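Local coordinates for mRNA-decapping enzyme subunit 1 (Saccharomyces cerevisiae, PDB 1Q67), which works with DCP2 in the decapping complex that removes the 7-methylguanine cap from mRNA, acting as an enzyme activator and binding mRNA, at residues B[63-68]-B[212-217]; B[153-158]-B[191-196]. All blocks are in the same frame, centred on the assembly; numbering follows the deposited sequence.

How the contacts relate
After the strands between 34 and 62, the chain enters strand 64-70, where contact 1 begins. It passes through strand 140-146 and then strand 152-157; the latter begins contact 2. Two helices and strand 183-187 come next. Strand 190-194 and the residues after it close contact 2. Strand 200-205 follows, and helix 208-223 closes contact 1 last. Contact 2 is therefore nested inside the loop closed by contact 1. Contact 1 ties the four-stranded sheet to the helix. Contact 2 ties the same sheet to the five-stranded one. The centres lie about 11 Å apart, and I214 CG2 packs on V191 CG2 at 3.6 Å, so the two contacts share one core.

Contact 1 (B[63-68]-B[212-217]); sequences GVLAIY and QNIYEL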
loop_
_atom_site.group_PDB
_atom_site.type_symbol
_atom_site.label_atom_id
_atom_site.label_comp_id
_atom_site.label_asym_id
_atom_site.label_seq_id
_atom_site.Cartn_x
_atom_site.Cartn_y
_atom_site.Cartn_z
ATOM N N GLY B 63 -1.100 5.340 -1.131
ATOM C CA GLY B 63 -1.899 6.270 -1.901
ATOM C C GLY B 63 -1.069 7.420 -2.424
ATOM O O GLY B 63 0.114 7.256 -2.711
ATOM N N VAL B 64 -1.688 8.586 -2.548
ATOM C CA VAL B 64 -0.994 9.758 -3.045
ATOM C C VAL B 64 -0.034 10.308 -1.989
ATOM O O VAL B 64 -0.409 10.509 -0.829
ATOM C CB VAL B 64 -1.986 10.867 -3.450
ATOM C CG1 VAL B 64 -1.223 12.055 -4.013
ATOM C CG2 VAL B 64 -2.960 10.341 -4.500
ATOM N N LEU B 65 1.206 10.541 -2.407
ATOM C CA LEU B 65 2.235 11.067 -1.527
ATOM C C LEU B 65 2.566 12.480 -1.975
ATOM O O LEU B 65 2.835 12.714 -3.151
ATOM C CB LEU B 65 3.493 10.191 -1.594
ATOM C CG LEU B 65 4.823 10.743 -1.048
ATOM C CD1 LEU B 65 4.723 11.014 0.440
ATOM C CD2 LEU B 65 5.920 9.726 -1.314
ATOM N N ALA B 66 2.530 13.427 -1.046
ATOM C CA ALA B 66 2.850 14.802 -1.386
ATOM C C ALA B 66 3.776 15.422 -0.351
ATOM O O ALA B 66 3.730 15.065 0.826
ATOM C CB ALA B 66 1.574 15.641 -1.491
ATOM N N ILE B 67 4.616 16.344 -0.815
ATOM C CA ILE B 67 5.533 17.086 0.034
ATOM C C ILE B 67 5.194 18.536 -0.256
ATOM O O ILE B 67 5.125 18.956 -1.413
ATOM C CB ILE B 67 6.990 16.788 -0.310
ATOM C CG1 ILE B 67 7.301 15.349 0.105
ATOM C CG2 ILE B 67 7.915 17.770 0.414
ATOM C CD1 ILE B 67 8.606 14.855 -0.399
ATOM N N TYR B 68 4.964 19.305 0.796
ATOM C CA TYR B 68 4.555 20.679 0.598
ATOM C C TYR B 68 5.155 21.632 1.617
ATOM O O TYR B 68 5.589 21.223 2.692
ATOM C CB TYR B 68 3.029 20.734 0.678
ATOM C CG TYR B 68 2.511 20.153 1.969
ATOM C CD1 TYR B 68 2.216 20.975 3.054
ATOM C CD2 TYR B 68 2.335 18.775 2.120
ATOM C CE1 TYR B 68 1.753 20.449 4.250
ATOM C CE2 TYR B 68 1.878 18.232 3.326
ATOM C CZ TYR B 68 1.585 19.086 4.383
ATOM O OH TYR B 68 1.107 18.588 5.576
ATOM N N GLN B 212 14.071 9.056 -6.985
ATOM C CA GLN B 212 15.256 9.898 -6.961
ATOM C C GLN B 212 14.863 11.360 -6.748
ATOM O O GLN B 212 15.533 12.095 -6.021
ATOM C CB GLN B 212 16.031 9.749 -8.273
ATOM C CG GLN B 212 17.518 9.960 -8.114
ATOM C CD GLN B 212 18.151 8.919 -7.202
ATOM O OE1 GLN B 212 19.147 9.185 -6.534
ATOM N NE2 GLN B 212 17.576 7.725 -7.179
ATOM N N ASN B 213 13.770 11.779 -7.375
ATOM C CA ASN B 213 13.306 13.152 -7.233
ATOM C C ASN B 213 12.836 13.500 -5.821
ATOM O O ASN B 213 13.054 14.616 -5.358
ATOM C CB ASN B 213 12.184 13.433 -8.232
ATOM C CG ASN B 213 12.690 13.511 -9.656
ATOM O OD1 ASN B 213 13.454 12.653 -10.102
ATOM N ND2 ASN B 213 12.268 14.539 -10.382
ATOM N N ILE B 214 12.186 12.562 -5.136
ATOM C CA ILE B 214 11.714 12.845 -3.787
ATOM C C ILE B 214 12.929 12.873 -2.855
ATOM O O ILE B 214 13.009 13.686 -1.939
ATOM C CB ILE B 214 10.679 11.785 -3.302
ATOM C CG1 ILE B 214 9.852 12.371 -2.158
ATOM C CG2 ILE B 214 11.377 10.535 -2.780
ATOM C CD1 ILE B 214 8.809 11.422 -1.587
ATOM N N TYR B 215 13.882 11.984 -3.113
ATOM C CA TYR B 215 15.101 11.918 -2.325
ATOM C C TYR B 215 15.851 13.249 -2.434
ATOM O O TYR B 215 16.329 13.797 -1.440
ATOM C CB TYR B 215 15.990 10.777 -2.840
ATOM C CG TYR B 215 17.434 10.900 -2.410
ATOM C CD1 TYR B 215 17.805 10.733 -1.078
ATOM C CD2 TYR B 215 18.418 11.250 -3.331
ATOM C CE1 TYR B 215 19.123 10.919 -0.671
ATOM C CE2 TYR B 215 19.737 11.441 -2.938
ATOM C CZ TYR B 215 20.083 11.278 -1.608
ATOM O OH TYR B 215 21.381 11.512 -1.218
ATOM N N GLU B 216 15.937 13.763 -3.656
ATOM C CA GLU B 216 16.628 15.020 -3.933
ATOM C C GLU B 216 15.926 16.210 -3.276
ATOM O O GLU B 216 16.575 17.107 -2.735
ATOM C CB GLU B 216 16.700 15.250 -5.446
ATOM C CG GLU B 216 18.074 15.613 -5.962
ATOM C CD GLU B 216 18.974 14.409 -6.097
ATOM O OE1 GLU B 216 18.640 13.527 -6.915
ATOM O OE2 GLU B 216 20.008 14.343 -5.395
ATOM N N LEU B 217 14.597 16.226 -3.336
ATOM C CA LEU B 217 13.843 17.311 -2.726
ATOM C C LEU B 217 13.979 17.324 -1.201
ATOM O O LEU B 217 14.251 18.363 -0.606
ATOM C CB LEU B 217 12.364 17.216 -3.105
ATOM C CG LEU B 217 11.432 18.186 -2.373
ATOM C CD1 LEU B 217 11.829 19.620 -2.705
ATOM C CD2 LEU B 217 9.981 17.920 -2.785
#
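I214 is the first residue of helix segment 212-217 to meet strand 64-68, and it touches both L65 and I67. Its chain is nearly extended. CG1 stands opposite the backbone N (chi1 -159°) and CD1 continues the line (chi2 -179°), which carries the methyl out from the helix to the strand. There I214 CD1 meets L65 CD2 tip to tip at 3.4 Å, closer than usual van der Waals contact. I67 crosses the same side chain at a slant. I67 CD1 lies 3.3 Å from I214 CG1, also a tight fit, and 3.6 Å from I214 CD1. The CA atoms of I67 and I214 are 8.4 Å apart, the shortest such distance between the segments.

The fold is a PH-like beta sandwich, consistent with the PH clan of the Dcp1 family. Helix 208-223 is the C-terminal helix that packs against the core in such domains. Strand 64-70 sits inside the four-stranded sheet, between strands 34-41 and 140-146. L65 and I67 point from it toward the helix, while A66 and Y68 point away. The strand and helix segments run in roughly the same direction, with 27° between their axes and 10.8 Å at closest approach. L65 and I214 also both touch I205 of strand 200-205, so side chains from both sheets meet here.

Almost a turn further on, L217 reaches the strand. E216 N to Q212 O and L217 N to N213 O are regular helix bonds that keep this turn in shape. L217 CD2 meets I67 CG2 tip to tip at 3.8 Å, with I67 CB slightly further off at 4.0 Å. I67 is therefore held at two branches, CD1 by I214 and CG2 by L217. L217 also touches F39 of the neighbouring strand 34-41.

Contact 2 (B[153-158]-B[191-196]); sequences FSMGIV and VIIKNL
Two apolar pairs join strand 153-157 to the end of strand 191-194 and the residues after it. M155 and I193 lie alongside each other, pointing opposite ways, with M155 SD 3.7 Å from I193 CG2. The M155 chain is extended as far as the sulfur. It bends only at chi3, -74°. Further along, V158 and L196 meet nearly perpendicular. V158 CG2 lies 3.8 Å from L196 CD1, and Y138 touches both residues.

The two segments belong to different sheets of the beta sandwich. Strand 152-157 is at the edge of the four-stranded sheet within this chain, and 190-194 lies within the five-stranded one. The touching parts run 65° apart. I193 also packs on I218 of helix 208-223.

The polar link between the segments is a water. It donates to G156 O at 3.1 Å and to N195 OD1 at 2.6 Å. N195 OD1 also accepts L196 N at 2.7 Å, a bent bond with an N-H...O angle of 140°. Two bonds thus hold this oxygen. K194 NZ donates to N195 O at 3.1 Å and also to C181 O.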
loop_
_atom_site.group_PDB
_atom_site.type_symbol
_atom_site.label_atom_id
_atom_site.label_comp_id
_atom_site.label_asym_id
_atom_site.label_seq_id
_atom_site.Cartn_x
_atom_site.Cartn_y
_atom_site.Cartn_z
ATOM N N PHE B 153 -1.453 9.673 6.497
ATOM C CA PHE B 153 -0.232 9.569 7.282
ATOM C C PHE B 153 0.461 10.918 7.116
ATOM O O PHE B 153 0.650 11.384 5.989
ATOM C CB PHE B 153 0.705 8.472 6.760
ATOM C CG PHE B 153 2.041 8.442 7.466
ATOM C CD1 PHE B 153 2.173 7.831 8.708
ATOM C CD2 PHE B 153 3.147 9.097 6.921
ATOM C CE1 PHE B 153 3.386 7.871 9.408
ATOM C CE2 PHE B 153 4.369 9.147 7.611
ATOM C CZ PHE B 153 4.490 8.536 8.855
ATOM N N SER B 154 0.828 11.546 8.230
ATOM C CA SER B 154 1.500 12.846 8.193
ATOM C C SER B 154 2.856 12.827 8.875
ATOM O O SER B 154 3.029 12.178 9.903
ATOM C CB SER B 154 0.653 13.922 8.878
ATOM O OG SER B 154 -0.320 14.431 7.996
ATOM N N MET B 155 3.806 13.554 8.295
ATOM C CA MET B 155 5.154 13.669 8.849
ATOM C C MET B 155 5.674 15.083 8.600
ATOM O O MET B 155 5.615 15.586 7.474
ATOM C CB MET B 155 6.111 12.663 8.201
ATOM C CG MET B 155 7.497 12.685 8.832
ATOM S SD MET B 155 8.751 11.685 7.985
ATOM C CE MET B 155 8.238 10.035 8.469
ATOM N N GLY B 156 6.176 15.725 9.650
ATOM C CA GLY B 156 6.705 17.073 9.498
ATOM C C GLY B 156 8.165 17.047 9.088
ATOM O O GLY B 156 8.895 16.128 9.452
ATOM N N ILE B 157 8.600 18.031 8.312
ATOM C CA ILE B 157 10.000 18.079 7.893
ATOM C C ILE B 157 10.665 19.360 8.406
ATOM O O ILE B 157 10.243 20.468 8.066
ATOM C CB ILE B 157 10.125 18.018 6.372
ATOM C CG1 ILE B 157 9.454 16.745 5.843
ATOM C CG2 ILE B 157 11.590 18.024 5.973
ATOM C CD1 ILE B 157 9.446 16.650 4.312
ATOM N N VAL B 158 11.700 19.204 9.229
ATOM C CA VAL B 158 12.414 20.353 9.807
ATOM C C VAL B 158 13.856 20.418 9.323
ATOM O O VAL B 158 14.583 19.437 9.392
ATOM C CB VAL B 158 12.436 20.274 11.350
ATOM C CG1 VAL B 158 13.141 21.499 11.935
ATOM C CG2 VAL B 158 11.008 20.166 11.886
ATOM N N VAL B 191 12.552 4.571 -0.430
ATOM C CA VAL B 191 13.070 5.873 -0.056
ATOM C C VAL B 191 12.960 5.744 1.449
ATOM O O VAL B 191 11.871 5.536 1.975
ATOM C CB VAL B 191 12.200 7.031 -0.534
ATOM C CG1 VAL B 191 12.636 8.321 0.170
ATOM C CG2 VAL B 191 12.337 7.183 -2.044
ATOM N N ILE B 192 14.098 5.821 2.126
ATOM C CA ILE B 192 14.157 5.671 3.570
ATOM C C ILE B 192 14.292 7.010 4.274
ATOM O O ILE B 192 15.213 7.779 4.007
ATOM C CB ILE B 192 15.327 4.733 3.942
ATOM C CG1 ILE B 192 15.070 3.360 3.311
ATOM C CG2 ILE B 192 15.467 4.616 5.450
ATOM C CD1 ILE B 192 16.179 2.349 3.510
ATOM N N ILE B 193 13.353 7.287 5.171
ATOM C CA ILE B 193 13.345 8.538 5.900
ATOM C C ILE B 193 13.471 8.329 7.402
ATOM O O ILE B 193 12.743 7.523 7.996
ATOM C CB ILE B 193 12.053 9.336 5.605
ATOM C CG1 ILE B 193 12.013 9.725 4.125
ATOM C CG2 ILE B 193 11.990 10.586 6.474
ATOM C CD1 ILE B 193 10.758 10.463 3.720
ATOM N N LYS B 194 14.412 9.056 8.003
ATOM C CA LYS B 194 14.638 8.985 9.439
ATOM C C LYS B 194 13.969 10.196 10.083
ATOM O O LYS B 194 14.189 11.339 9.686
ATOM C CB LYS B 194 16.137 8.973 9.763
ATOM C CG LYS B 194 16.446 8.579 11.206
ATOM C CD LYS B 194 17.918 8.764 11.553
ATOM C CE LYS B 194 18.278 10.245 11.679
ATOM N NZ LYS B 194 17.476 10.929 12.753
ATOM N N ASN B 195 13.134 9.891 11.065
ATOM C CA ASN B 195 12.338 10.825 11.858
ATOM C C ASN B 195 13.199 11.749 12.720
ATOM O O ASN B 195 14.403 11.537 12.860
ATOM C CB ASN B 195 11.455 10.000 12.810
ATOM C CG ASN B 195 10.150 10.659 13.120
ATOM O OD1 ASN B 195 10.015 11.884 13.026
ATOM N ND2 ASN B 195 9.168 9.857 13.510
ATOM N N LEU B 196 12.553 12.754 13.317
ATOM C CA LEU B 196 13.220 13.679 14.227
ATOM C C LEU B 196 13.469 12.906 15.523
ATOM O O LEU B 196 14.251 13.330 16.375
ATOM C CB LEU B 196 12.323 14.881 14.537
ATOM C CG LEU B 196 12.226 16.015 13.516
ATOM C CD1 LEU B 196 11.048 16.908 13.851
ATOM C CD2 LEU B 196 13.519 16.810 13.520
HETATM O O HOH W 1 9.630 14.059 11.653
#